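Long-range contacts in SusD homolog (Bacteroides thetaiotaomicron, PDB 3SGH), which probably captures glycans at the bacterial surface as a SusD/RagB-family outer-membrane lipoprotein, handing them to a SusC-like transporter: residues 209-214 / 332-337; 109-114 / 189-194; 262-267 / 361-366; 321-326 / 344-349. All blocks are in the same frame, centred on the assembly; numbering follows the deposited sequence.

Interaction 1. Residues 209-214 / 332-337; sequences TKAQEA and KGWNMG
In the helical superhelix of this SusD-like protein, the loop joining helices 319-331 and 340-354 turns back onto helix 204-217, where W334, N335 and M336 meet A211 and Q212. The loop leaves its helix through a Schellman motif, with G333 at positive phi, and this turn delivers W334 to the neighbouring helix. The indole approaches A211 obliquely at its six-membered ring, CZ3 lying 3.3 Å from A211 CB, a tight fit for two carbons. K332 CD rests on one face of the same indole, offset toward its rim, while I197 of helix 181-198 also packs on W334.

Beside this apolar patch Q212 supplies the polar link. Extended beyond CG (chi2 178°), its chain carries the amide out to the loop backbone, and OE1 accepts from N335 N at 2.9 Å. The N-H points almost straight at the oxygen (173°), although the donor stands above the carbonyl plane, 36° out of it. Q208 NE2 of the same helix gives OE1 a second donor. The selenomethionine M336, bent at chi2 and chi3, turns back so that CE lies 3.7 Å from Q212 CG and 4.0 Å from A211 CB.

A side-chain carbonyl thus takes up a main-chain N-H of an irregular loop, and two donors on one oxygen limit how the Q212 amide can turn, while alanine lets the indole come close.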
loop_
_atom_site.group_PDB
_atom_site.type_symbol
_atom_site.label_atom_id
_atom_site.label_comp_id
_atom_site.label_asym_id
_atom_site.label_seq_id
_atom_site.Cartn_x
_atom_site.Cartn_y
_atom_site.Cartn_z
ATOM N N THR A 209 17.286 -14.186 1.726
ATOM C CA THR A 209 16.937 -15.539 1.323
ATOM C C THR A 209 15.565 -15.635 0.701
ATOM O O THR A 209 15.383 -16.197 -0.386
ATOM C CB THR A 209 17.032 -16.499 2.502
ATOM O OG1 THR A 209 18.376 -16.515 2.958
ATOM C CG2 THR A 209 16.669 -17.940 2.060
ATOM N N LYS A 210 14.565 -15.067 1.362
ATOM C CA LYS A 210 13.232 -15.058 0.778
ATOM C C LYS A 210 13.132 -14.285 -0.562
ATOM O O LYS A 210 12.444 -14.746 -1.514
ATOM C CB LYS A 210 12.209 -14.474 1.756
ATOM C CG LYS A 210 12.027 -15.296 3.018
ATOM C CD LYS A 210 11.391 -16.632 2.728
ATOM C CE LYS A 210 11.112 -17.451 3.961
ATOM N NZ LYS A 210 12.128 -18.501 4.223
ATOM N N ALA A 211 13.814 -13.148 -0.640
ATOM C CA ALA A 211 13.765 -12.311 -1.852
ATOM C C ALA A 211 14.371 -13.079 -3.035
ATOM O O ALA A 211 13.825 -13.084 -4.158
ATOM C CB ALA A 211 14.468 -10.993 -1.645
ATOM N N GLN A 212 15.506 -13.706 -2.798
ATOM C CA GLN A 212 16.187 -14.498 -3.837
ATOM C C GLN A 212 15.341 -15.696 -4.292
ATOM O O GLN A 212 15.243 -15.966 -5.499
ATOM C CB GLN A 212 17.614 -14.871 -3.426
ATOM C CG GLN A 212 18.487 -13.633 -3.422
ATOM C CD GLN A 212 19.914 -13.786 -2.996
ATOM O OE1 GLN A 212 20.644 -12.796 -2.986
ATOM N NE2 GLN A 212 20.347 -15.002 -2.694
ATOM N N GLU A 213 14.711 -16.387 -3.359
ATOM C CA GLU A 213 13.730 -17.414 -3.718
ATOM C C GLU A 213 12.628 -16.877 -4.592
ATOM O O GLU A 213 12.231 -17.525 -5.574
ATOM C CB GLU A 213 13.123 -18.056 -2.485
ATOM C CG GLU A 213 14.080 -18.966 -1.714
ATOM C CD GLU A 213 13.547 -19.360 -0.337
ATOM O OE1 GLU A 213 12.389 -19.004 0.035
ATOM O OE2 GLU A 213 14.302 -20.024 0.402
ATOM N N ALA A 214 12.069 -15.726 -4.195
ATOM C CA ALA A 214 11.012 -15.071 -4.947
ATOM C C ALA A 214 11.439 -14.776 -6.371
ATOM O O ALA A 214 10.686 -15.060 -7.310
ATOM C CB ALA A 214 10.549 -13.802 -4.270
ATOM N N LYS A 332 21.088 -3.345 -2.261
ATOM C CA LYS A 332 21.458 -3.983 -0.994
ATOM C C LYS A 332 22.604 -4.996 -1.173
ATOM O O LYS A 332 23.080 -5.599 -0.206
ATOM C CB LYS A 332 20.252 -4.687 -0.389
ATOM C CG LYS A 332 19.186 -3.783 0.171
ATOM C CD LYS A 332 18.029 -4.657 0.672
ATOM C CE LYS A 332 16.899 -3.860 1.260
ATOM N NZ LYS A 332 17.318 -3.102 2.458
ATOM N N GLY A 333 23.005 -5.253 -2.409
ATOM C CA GLY A 333 23.966 -6.308 -2.692
ATOM C C GLY A 333 23.381 -7.692 -2.878
ATOM O O GLY A 333 24.141 -8.666 -2.948
ATOM N N TRP A 334 22.052 -7.806 -2.990
ATOM C CA TRP A 334 21.404 -9.104 -3.200
ATOM C C TRP A 334 21.551 -9.516 -4.669
ATOM O O TRP A 334 21.822 -8.679 -5.536
ATOM C CB TRP A 334 19.933 -9.053 -2.807
ATOM C CG TRP A 334 19.659 -8.737 -1.358
ATOM C CD1 TRP A 334 20.551 -8.588 -0.326
ATOM C CD2 TRP A 334 18.355 -8.551 -0.795
ATOM N NE1 TRP A 334 19.866 -8.317 0.842
ATOM C CE2 TRP A 334 18.523 -8.295 0.577
ATOM C CE3 TRP A 334 17.063 -8.582 -1.331
ATOM C CZ2 TRP A 334 17.436 -8.090 1.431
ATOM C CZ3 TRP A 334 15.987 -8.347 -0.488
ATOM C CH2 TRP A 334 16.193 -8.100 0.884
ATOM N N ASN A 335 21.362 -10.804 -4.949
ATOM C CA ASN A 335 21.467 -11.282 -6.302
ATOM C C ASN A 335 20.063 -11.353 -6.896
ATOM O O ASN A 335 19.328 -12.270 -6.581
ATOM C CB ASN A 335 22.154 -12.662 -6.302
ATOM C CG ASN A 335 23.560 -12.624 -5.653
ATOM O OD1 ASN A 335 23.900 -13.476 -4.845
ATOM N ND2 ASN A 335 24.330 -11.655 -5.990
HETATM N N MSE A 336 19.715 -10.373 -7.726
HETATM C CA MSE A 336 18.336 -10.157 -8.178
HETATM C C MSE A 336 18.154 -10.438 -9.679
HETATM O O MSE A 336 17.082 -10.279 -10.235
HETATM C CB MSE A 336 17.885 -8.728 -7.833
HETATM C CG MSE A 336 17.871 -8.409 -6.311
HETATM SE SE MSE A 336 16.269 -8.960 -5.515
HETATM C CE MSE A 336 16.807 -10.710 -4.893
ATOM N N GLY A 337 19.193 -10.924 -10.331
ATOM C CA GLY A 337 19.084 -11.204 -11.770
ATOM C C GLY A 337 19.360 -10.013 -12.675
ATOM O O GLY A 337 19.053 -10.051 -13.873
#

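Interaction 2. Residues 109-114 / 189-194; sequences RVYGMQ and NTLKLR
Y111 and R194 form the polar half of this contact between helices 100-120 and 181-198, and V110, Y111 and L191 the apolar half. The short segments run nearly parallel, 25° apart, with axes 11.6 Å from each other, a spacing bridged by side chains alone in this buried part of the superhelix.

The hydrogen bond across the gap runs from R194 NH1 to Y111 OH, 3.1 Å long and 163° at the hydrogen. The hydroxyl lies at the edge of the guanidinium, close to its plane, while the phenol ring is steeply tilted against that plane. The stronger partner of R194 is E321, whose OE2 forms a salt bridge with NE.

Q114, on the same helix, packs over the tyrosine. With CG wedged between the backbone N and the carbonyl carbon (chi1 63°), the chain folds back so that NE2 hangs over the centre of one ring face and donates to Y111 O at 2.9 Å, on a lone pair in the carbonyl plane.

Among the apolar contacts, L191 splays its methyls: CD1 sits 3.9 Å from Y111 CD2, and CD2 4.1 Å from V110 CG1. With Y111 cut back to alanine, R194 NH1 would probably lose this acceptor and a gap would open beside L191.

The carboxylate of E321 probably balances the charge of the buried guanidinium, and the phenol oxygen helps fix its direction.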
loop_
_atom_site.group_PDB
_atom_site.type_symbol
_atom_site.label_atom_id
_atom_site.label_comp_id
_atom_site.label_asym_id
_atom_site.label_seq_id
_atom_site.Cartn_x
_atom_site.Cartn_y
_atom_site.Cartn_z
ATOM N N ARG A 109 -5.494 -14.741 2.410
ATOM C CA ARG A 109 -5.280 -14.501 3.842
ATOM C C ARG A 109 -3.967 -13.810 4.101
ATOM O O ARG A 109 -3.934 -12.826 4.789
ATOM C CB ARG A 109 -5.294 -15.818 4.593
ATOM C CG ARG A 109 -5.214 -15.712 6.111
ATOM C CD ARG A 109 -5.182 -17.057 6.693
ATOM N NE ARG A 109 -5.071 -17.022 8.149
ATOM C CZ ARG A 109 -4.520 -17.964 8.896
ATOM N NH1 ARG A 109 -3.888 -19.012 8.348
ATOM N NH2 ARG A 109 -4.541 -17.801 10.209
ATOM N N VAL A 110 -2.876 -14.327 3.518
ATOM C CA VAL A 110 -1.593 -13.672 3.675
ATOM C C VAL A 110 -1.694 -12.222 3.159
ATOM O O VAL A 110 -1.177 -11.328 3.810
ATOM C CB VAL A 110 -0.430 -14.427 2.998
ATOM C CG1 VAL A 110 0.849 -13.495 2.904
ATOM C CG2 VAL A 110 -0.108 -15.804 3.707
ATOM N N TYR A 111 -2.330 -11.965 2.014
ATOM C CA TYR A 111 -2.398 -10.589 1.439
ATOM C C TYR A 111 -3.050 -9.628 2.446
ATOM O O TYR A 111 -2.547 -8.517 2.734
ATOM C CB TYR A 111 -3.159 -10.517 0.089
ATOM C CG TYR A 111 -2.847 -9.205 -0.590
ATOM C CD1 TYR A 111 -3.613 -8.038 -0.347
ATOM C CD2 TYR A 111 -1.738 -9.099 -1.414
ATOM C CE1 TYR A 111 -3.252 -6.823 -0.951
ATOM C CE2 TYR A 111 -1.394 -7.908 -2.015
ATOM C CZ TYR A 111 -2.154 -6.783 -1.785
ATOM O OH TYR A 111 -1.753 -5.596 -2.366
ATOM N N GLY A 112 -4.132 -10.089 3.031
ATOM C CA GLY A 112 -4.905 -9.278 3.928
ATOM C C GLY A 112 -4.182 -9.053 5.231
ATOM O O GLY A 112 -4.211 -7.957 5.791
HETATM N N MSE A 113 -3.570 -10.117 5.740
HETATM C CA MSE A 113 -2.945 -10.052 7.037
HETATM C C MSE A 113 -1.570 -9.378 6.996
HETATM O O MSE A 113 -1.135 -8.814 8.008
HETATM C CB MSE A 113 -2.870 -11.429 7.672
HETATM C CG MSE A 113 -4.306 -11.967 7.991
HETATM SE SE MSE A 113 -5.273 -10.825 9.237
HETATM C CE MSE A 113 -6.815 -10.421 8.177
ATOM N N GLN A 114 -0.873 -9.417 5.864
ATOM C CA GLN A 114 0.385 -8.663 5.770
ATOM C C GLN A 114 0.097 -7.166 5.806
ATOM O O GLN A 114 0.847 -6.414 6.395
ATOM C CB GLN A 114 1.224 -9.060 4.556
ATOM C CG GLN A 114 0.664 -8.821 3.171
ATOM C CD GLN A 114 0.746 -7.371 2.687
ATOM O OE1 GLN A 114 1.698 -6.678 2.987
ATOM N NE2 GLN A 114 -0.276 -6.926 1.939
ATOM N N ASN A 189 4.901 -14.644 -5.930
ATOM C CA ASN A 189 6.341 -14.369 -5.773
ATOM C C ASN A 189 6.646 -12.898 -5.629
ATOM O O ASN A 189 7.557 -12.525 -4.886
ATOM C CB ASN A 189 7.139 -15.006 -6.915
ATOM C CG ASN A 189 7.347 -16.502 -6.682
ATOM O OD1 ASN A 189 7.940 -16.895 -5.688
ATOM N ND2 ASN A 189 6.843 -17.330 -7.593
ATOM N N THR A 190 5.859 -12.042 -6.273
ATOM C CA THR A 190 6.091 -10.609 -6.177
ATOM C C THR A 190 5.678 -10.143 -4.768
ATOM O O THR A 190 6.332 -9.297 -4.156
ATOM C CB THR A 190 5.325 -9.816 -7.255
ATOM O OG1 THR A 190 5.670 -10.292 -8.565
ATOM C CG2 THR A 190 5.637 -8.330 -7.183
ATOM N N LEU A 191 4.611 -10.719 -4.253
ATOM C CA LEU A 191 4.201 -10.450 -2.856
ATOM C C LEU A 191 5.247 -10.919 -1.882
ATOM O O LEU A 191 5.607 -10.195 -0.917
ATOM C CB LEU A 191 2.913 -11.195 -2.524
ATOM C CG LEU A 191 2.348 -11.029 -1.106
ATOM C CD1 LEU A 191 2.070 -9.555 -0.734
ATOM C CD2 LEU A 191 1.085 -11.905 -0.921
ATOM N N LYS A 192 5.776 -12.099 -2.152
ATOM C CA LYS A 192 6.870 -12.645 -1.346
ATOM C C LYS A 192 8.038 -11.660 -1.355
ATOM O O LYS A 192 8.599 -11.349 -0.322
ATOM C CB LYS A 192 7.302 -14.011 -1.839
ATOM C CG LYS A 192 8.420 -14.661 -1.013
ATOM C CD LYS A 192 8.600 -16.126 -1.493
ATOM C CE LYS A 192 9.740 -16.817 -0.788
ATOM N NZ LYS A 192 9.862 -18.266 -1.127
ATOM N N LEU A 193 8.364 -11.116 -2.521
ATOM C CA LEU A 193 9.455 -10.129 -2.615
ATOM C C LEU A 193 9.129 -8.803 -1.901
ATOM O O LEU A 193 10.006 -8.250 -1.194
ATOM C CB LEU A 193 9.827 -9.884 -4.071
ATOM C CG LEU A 193 10.964 -8.931 -4.354
ATOM C CD1 LEU A 193 12.233 -9.423 -3.649
ATOM C CD2 LEU A 193 11.189 -8.836 -5.877
ATOM N N ARG A 194 7.894 -8.327 -2.035
ATOM C CA ARG A 194 7.429 -7.118 -1.277
ATOM C C ARG A 194 7.620 -7.298 0.222
ATOM O O ARG A 194 8.196 -6.431 0.930
ATOM C CB ARG A 194 5.967 -6.830 -1.538
ATOM C CG ARG A 194 5.444 -5.642 -0.728
ATOM C CD ARG A 194 3.910 -5.576 -0.769
ATOM N NE ARG A 194 3.399 -5.142 -2.058
ATOM C CZ ARG A 194 2.085 -5.022 -2.335
ATOM N NH1 ARG A 194 1.163 -5.339 -1.421
ATOM N NH2 ARG A 194 1.690 -4.639 -3.518
#

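Interaction 3. Residues 262-267 / 361-366; sequences YNDPRR and DDYLAD
D264, opening a type I beta turn that ends at R267, and Y363, on helix 360-364, are the closest backbone pair, their CA atoms 7.7 Å apart. Y363 leans its ring toward the turn: CG stands opposite the backbone N (chi1 -171°), bringing CD1 to 3.7 Å from P265 CD. Its OH donates a weak bond to D264 OD2 (2.7 Å), and Q413 NE2 is its stronger partner.

R266 grips the same carboxylate side-on, NE to OD1 and NH2 to OD2, each at 2.9 Å and each on a syn lone pair, while its NH1 bonds to S351 OG. OD1 spends its anti lone pair on R266 N, a capping bond in the turn leading into helix 267-270. An asparagine at D264 would probably leave the R266 guanidinium without its charged mate and weaken the hold on Y363.

Alongside, Y262 CD2 touches Y363 OH at 3.5 Å. One water donates to both Y262 O and D366 OD2, 2.6 Å from each, and S369 OG also bonds that carboxylate oxygen.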
loop_
_atom_site.group_PDB
_atom_site.type_symbol
_atom_site.label_atom_id
_atom_site.label_comp_id
_atom_site.label_asym_id
_atom_site.label_seq_id
_atom_site.Cartn_x
_atom_site.Cartn_y
_atom_site.Cartn_z
ATOM N N TYR A 262 8.728 17.422 -11.684
ATOM C CA TYR A 262 9.275 16.556 -12.744
ATOM C C TYR A 262 8.625 16.696 -14.122
ATOM O O TYR A 262 9.016 15.970 -15.058
ATOM C CB TYR A 262 9.113 15.092 -12.332
ATOM C CG TYR A 262 9.962 14.599 -11.171
ATOM C CD1 TYR A 262 11.208 15.170 -10.883
ATOM C CD2 TYR A 262 9.557 13.507 -10.399
ATOM C CE1 TYR A 262 11.982 14.684 -9.846
ATOM C CE2 TYR A 262 10.328 13.005 -9.388
ATOM C CZ TYR A 262 11.545 13.581 -9.117
ATOM O OH TYR A 262 12.294 13.046 -8.111
ATOM N N ASN A 263 7.682 17.631 -14.266
ATOM C CA ASN A 263 6.838 17.756 -15.475
ATOM C C ASN A 263 6.389 16.387 -15.937
ATOM O O ASN A 263 6.431 16.068 -17.110
ATOM C CB ASN A 263 7.594 18.509 -16.586
ATOM C CG ASN A 263 7.929 19.923 -16.174
ATOM O OD1 ASN A 263 7.077 20.610 -15.626
ATOM N ND2 ASN A 263 9.157 20.350 -16.427
ATOM N N ASP A 264 5.927 15.586 -14.974
ATOM C CA ASP A 264 5.742 14.145 -15.174
ATOM C C ASP A 264 4.587 13.879 -16.120
ATOM O O ASP A 264 3.450 14.278 -15.840
ATOM C CB ASP A 264 5.508 13.456 -13.814
ATOM C CG ASP A 264 5.735 11.961 -13.847
ATOM O OD1 ASP A 264 5.147 11.247 -14.720
ATOM O OD2 ASP A 264 6.490 11.456 -12.979
ATOM N N PRO A 265 4.861 13.174 -17.213
ATOM C CA PRO A 265 3.796 12.946 -18.183
ATOM C C PRO A 265 2.702 12.013 -17.722
ATOM O O PRO A 265 1.682 11.896 -18.395
ATOM C CB PRO A 265 4.512 12.344 -19.397
ATOM C CG PRO A 265 5.897 12.153 -19.047
ATOM C CD PRO A 265 6.176 12.693 -17.681
ATOM N N ARG A 266 2.907 11.341 -16.595
ATOM C CA ARG A 266 1.817 10.553 -16.025
ATOM C C ARG A 266 0.736 11.385 -15.359
ATOM O O ARG A 266 -0.303 10.831 -15.024
ATOM C CB ARG A 266 2.382 9.530 -15.045
ATOM C CG ARG A 266 3.143 8.429 -15.779
ATOM C CD ARG A 266 3.945 7.582 -14.758
ATOM N NE ARG A 266 5.050 8.375 -14.257
ATOM C CZ ARG A 266 6.103 7.868 -13.620
ATOM N NH1 ARG A 266 6.174 6.553 -13.334
ATOM N NH2 ARG A 266 7.078 8.678 -13.265
ATOM N N ARG A 267 0.964 12.685 -15.128
ATOM C CA ARG A 267 -0.033 13.515 -14.462
ATOM C C ARG A 267 -1.466 13.376 -15.020
ATOM O O ARG A 267 -2.386 13.108 -14.236
ATOM C CB ARG A 267 0.410 14.972 -14.373
ATOM C CG ARG A 267 1.551 15.208 -13.327
ATOM C CD ARG A 267 2.067 16.647 -13.395
ATOM N NE ARG A 267 2.652 16.906 -14.704
ATOM C CZ ARG A 267 3.044 18.090 -15.132
ATOM N NH1 ARG A 267 2.885 19.169 -14.357
ATOM N NH2 ARG A 267 3.554 18.218 -16.349
ATOM N N ASP A 361 11.694 7.681 -22.396
ATOM C CA ASP A 361 13.098 7.862 -22.795
ATOM C C ASP A 361 13.587 9.217 -22.363
ATOM O O ASP A 361 14.602 9.349 -21.688
ATOM C CB ASP A 361 13.264 7.788 -24.330
ATOM C CG ASP A 361 13.483 6.371 -24.841
ATOM O OD1 ASP A 361 13.392 5.397 -24.070
ATOM O OD2 ASP A 361 13.733 6.245 -26.062
ATOM N N ASP A 362 12.837 10.242 -22.738
ATOM C CA ASP A 362 13.257 11.589 -22.453
ATOM C C ASP A 362 13.082 11.898 -20.964
ATOM O O ASP A 362 13.905 12.586 -20.375
ATOM C CB ASP A 362 12.515 12.600 -23.350
ATOM C CG ASP A 362 12.987 12.568 -24.826
ATOM O OD1 ASP A 362 13.917 11.796 -25.222
ATOM O OD2 ASP A 362 12.384 13.341 -25.603
ATOM N N TYR A 363 12.049 11.327 -20.335
ATOM C CA TYR A 363 11.915 11.418 -18.879
ATOM C C TYR A 363 13.138 10.861 -18.155
ATOM O O TYR A 363 13.649 11.464 -17.206
ATOM C CB TYR A 363 10.657 10.635 -18.433
ATOM C CG TYR A 363 10.258 10.799 -16.992
ATOM C CD1 TYR A 363 9.577 11.937 -16.564
ATOM C CD2 TYR A 363 10.535 9.823 -16.044
ATOM C CE1 TYR A 363 9.217 12.083 -15.232
ATOM C CE2 TYR A 363 10.151 9.954 -14.740
ATOM C CZ TYR A 363 9.509 11.072 -14.326
ATOM O OH TYR A 363 9.145 11.147 -12.990
ATOM N N LEU A 364 13.606 9.692 -18.581
ATOM C CA LEU A 364 14.698 9.024 -17.915
ATOM C C LEU A 364 16.035 9.721 -18.160
ATOM O O LEU A 364 17.044 9.364 -17.513
ATOM C CB LEU A 364 14.791 7.558 -18.377
ATOM C CG LEU A 364 13.774 6.608 -17.719
ATOM C CD1 LEU A 364 13.749 5.225 -18.402
ATOM C CD2 LEU A 364 14.116 6.440 -16.260
ATOM N N ALA A 365 16.057 10.622 -19.131
ATOM C CA ALA A 365 17.238 11.427 -19.456
ATOM C C ALA A 365 17.248 12.755 -18.688
ATOM O O ALA A 365 18.190 13.565 -18.857
ATOM C CB ALA A 365 17.293 11.716 -20.965
ATOM N N ASP A 366 16.237 12.994 -17.859
ATOM C CA ASP A 366 16.121 14.263 -17.141
ATOM C C ASP A 366 17.029 14.297 -15.918
ATOM O O ASP A 366 16.748 13.671 -14.900
ATOM C CB ASP A 366 14.667 14.528 -16.741
ATOM C CG ASP A 366 14.466 15.896 -16.122
ATOM O OD1 ASP A 366 15.395 16.446 -15.495
ATOM O OD2 ASP A 366 13.327 16.425 -16.213
HETATM O O HOH W 1 10.926 15.670 -16.870
#

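Interaction 4. Residues 321-326 / 344-349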
loop_
_atom_site.group_PDB
_atom_site.type_symbol
_atom_site.label_atom_id
_atom_site.label_comp_id
_atom_site.label_asym_id
_atom_site.label_seq_id
_atom_site.Cartn_x
_atom_site.Cartn_y
_atom_site.Cartn_z
ATOM N N GLU A 321 6.145 -2.659 -9.755
ATOM C CA GLU A 321 6.585 -2.840 -8.367
ATOM C C GLU A 321 7.649 -3.930 -8.286
ATOM O O GLU A 321 8.608 -3.787 -7.521
ATOM C CB GLU A 321 5.412 -3.190 -7.447
ATOM C CG GLU A 321 5.815 -3.165 -5.984
ATOM C CD GLU A 321 4.701 -3.510 -4.995
ATOM O OE1 GLU A 321 3.531 -3.599 -5.410
ATOM O OE2 GLU A 321 5.020 -3.621 -3.780
ATOM N N ALA A 322 7.487 -5.006 -9.077
ATOM C CA ALA A 322 8.491 -6.093 -9.071
ATOM C C ALA A 322 9.857 -5.624 -9.541
ATOM O O ALA A 322 10.913 -6.107 -9.036
ATOM C CB ALA A 322 8.029 -7.306 -9.908
ATOM N N ALA A 323 9.872 -4.703 -10.496
ATOM C CA ALA A 323 11.136 -4.160 -10.998
ATOM C C ALA A 323 11.772 -3.290 -9.908
ATOM O O ALA A 323 12.961 -3.407 -9.618
ATOM C CB ALA A 323 10.908 -3.380 -12.254
ATOM N N PHE A 324 10.978 -2.422 -9.272
ATOM C CA PHE A 324 11.534 -1.527 -8.246
ATOM C C PHE A 324 11.962 -2.269 -6.989
ATOM O O PHE A 324 12.908 -1.847 -6.343
ATOM C CB PHE A 324 10.587 -0.370 -7.881
ATOM C CG PHE A 324 10.440 0.661 -8.962
ATOM C CD1 PHE A 324 11.499 1.515 -9.304
ATOM C CD2 PHE A 324 9.242 0.794 -9.624
ATOM C CE1 PHE A 324 11.339 2.440 -10.306
ATOM C CE2 PHE A 324 9.053 1.743 -10.623
ATOM C CZ PHE A 324 10.102 2.567 -10.974
ATOM N N LEU A 325 11.275 -3.362 -6.646
ATOM C CA LEU A 325 11.688 -4.201 -5.513
ATOM C C LEU A 325 13.074 -4.811 -5.793
ATOM O O LEU A 325 13.975 -4.800 -4.926
ATOM C CB LEU A 325 10.642 -5.295 -5.279
ATOM C CG LEU A 325 9.324 -4.784 -4.633
ATOM C CD1 LEU A 325 8.273 -5.836 -4.753
ATOM C CD2 LEU A 325 9.523 -4.337 -3.185
ATOM N N ARG A 326 13.253 -5.316 -7.020
ATOM C CA ARG A 326 14.534 -5.883 -7.452
ATOM C C ARG A 326 15.619 -4.814 -7.530
ATOM O O ARG A 326 16.773 -5.084 -7.218
ATOM C CB ARG A 326 14.377 -6.646 -8.799
ATOM C CG ARG A 326 13.639 -7.971 -8.610
ATOM C CD ARG A 326 13.448 -8.723 -9.905
ATOM N NE ARG A 326 12.493 -8.052 -10.766
ATOM C CZ ARG A 326 12.195 -8.429 -12.006
ATOM N NH1 ARG A 326 12.776 -9.500 -12.542
ATOM N NH2 ARG A 326 11.304 -7.757 -12.706
ATOM N N TYR A 344 15.619 -0.184 -12.221
ATOM C CA TYR A 344 15.053 1.170 -12.123
ATOM C C TYR A 344 14.423 1.623 -13.438
ATOM O O TYR A 344 13.237 2.034 -13.474
ATOM C CB TYR A 344 16.137 2.130 -11.667
ATOM C CG TYR A 344 15.746 3.576 -11.623
ATOM C CD1 TYR A 344 14.993 4.079 -10.567
ATOM C CD2 TYR A 344 16.187 4.469 -12.610
ATOM C CE1 TYR A 344 14.680 5.406 -10.492
ATOM C CE2 TYR A 344 15.859 5.820 -12.542
ATOM C CZ TYR A 344 15.108 6.280 -11.485
ATOM O OH TYR A 344 14.778 7.621 -11.399
ATOM N N GLU A 345 15.203 1.570 -14.523
ATOM C CA GLU A 345 14.700 1.988 -15.809
ATOM C C GLU A 345 13.547 1.114 -16.271
ATOM O O GLU A 345 12.580 1.630 -16.855
ATOM C CB GLU A 345 15.810 2.043 -16.849
ATOM C CG GLU A 345 16.865 3.116 -16.478
ATOM C CD GLU A 345 17.734 3.574 -17.620
ATOM O OE1 GLU A 345 18.093 2.714 -18.478
ATOM O OE2 GLU A 345 18.078 4.787 -17.620
ATOM N N LYS A 346 13.632 -0.187 -15.979
ATOM C CA LYS A 346 12.557 -1.125 -16.335
ATOM C C LYS A 346 11.271 -0.716 -15.627
ATOM O O LYS A 346 10.189 -0.666 -16.242
ATOM C CB LYS A 346 12.958 -2.577 -15.967
ATOM C CG LYS A 346 11.951 -3.600 -16.370
ATOM C CD LYS A 346 12.294 -4.992 -15.791
ATOM C CE LYS A 346 11.084 -5.899 -15.877
ATOM N NZ LYS A 346 10.816 -6.359 -17.253
ATOM N N GLY A 347 11.381 -0.422 -14.339
ATOM C CA GLY A 347 10.247 -0.009 -13.517
ATOM C C GLY A 347 9.568 1.247 -14.045
ATOM O O GLY A 347 8.324 1.315 -14.128
ATOM N N VAL A 348 10.376 2.249 -14.381
ATOM C CA VAL A 348 9.838 3.523 -14.886
ATOM C C VAL A 348 9.131 3.262 -16.213
ATOM O O VAL A 348 8.008 3.718 -16.424
ATOM C CB VAL A 348 10.931 4.576 -15.071
ATOM C CG1 VAL A 348 10.329 5.864 -15.628
ATOM C CG2 VAL A 348 11.611 4.852 -13.715
ATOM N N ARG A 349 9.754 2.464 -17.095
ATOM C CA ARG A 349 9.125 2.186 -18.401
ATOM C C ARG A 349 7.830 1.355 -18.256
ATOM O O ARG A 349 6.845 1.607 -18.948
ATOM C CB ARG A 349 10.093 1.487 -19.343
ATOM C CG ARG A 349 11.233 2.382 -19.823
ATOM C CD ARG A 349 12.148 1.618 -20.778
ATOM N NE ARG A 349 13.360 2.397 -20.973
ATOM C CZ ARG A 349 13.450 3.415 -21.806
ATOM N NH1 ARG A 349 12.414 3.746 -22.568
ATOM N NH2 ARG A 349 14.590 4.092 -21.900
#
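F324 and A323 press directly on G347 where helices 319-331 and 340-354 form an antiparallel hairpin, as is characteristic of alpha-alpha superhelices of the TPR clan. The short segments lie 161° apart in direction, with axes only 7.8 Å from each other. G347 allows this: its CA sits over one face of the F324 ring, 3.9 Å from the centroid, a CH-pi contact, and a beta carbon there would run into F324 CZ. That CZ reaches as far as V348 N, at 3.4 Å. A323 CB also closes on this spot, 3.6 Å from G347 N, and V348 CG2 lies 3.9 Å from F324 CZ.

Toward K346, which is partly exposed, the fit is looser. Its aliphatic chain passes A323, with CD 4.1 Å from A323 CB, before CE meets R326 NH2 at 3.7 Å. E221 serves both cations, its carboxylate bridging to R326 NH1 and its main-chain oxygen accepting from K346 NZ. R326 NE turns back to A322 O in its own helix.

Cohesion between the helices thus comes from carbon packing on a bare glycine backbone, while the like charges of R326 and K346 are probably made tolerable by E221.

Overall arrangement
Interactions 1, 2 and 4 share neighbouring elements of one helical array. Helix 181-198 touches helix 204-217 through the K192-E213 salt bridge and helix 319-331 through L193 on L325; M336 packs on R326. Interaction 3 stands apart from interactions 1 and 2, nearest atoms about 17 and 16 Å away, but meets interaction 4 where L364 and Y363 pack on V348. Interaction 2 is nearest the chain's centre and wholly buried, interaction 4 buried but for K346; interactions 1 and 3 lie farther out, with exposed or partly exposed residues. Helix pairs rely on apolar packing, interaction 2 adding a tyrosine-arginine bond; loop contacts add an amide-to-backbone bond (interaction 1) or a tyrosine-carboxylate bond and water (interaction 3).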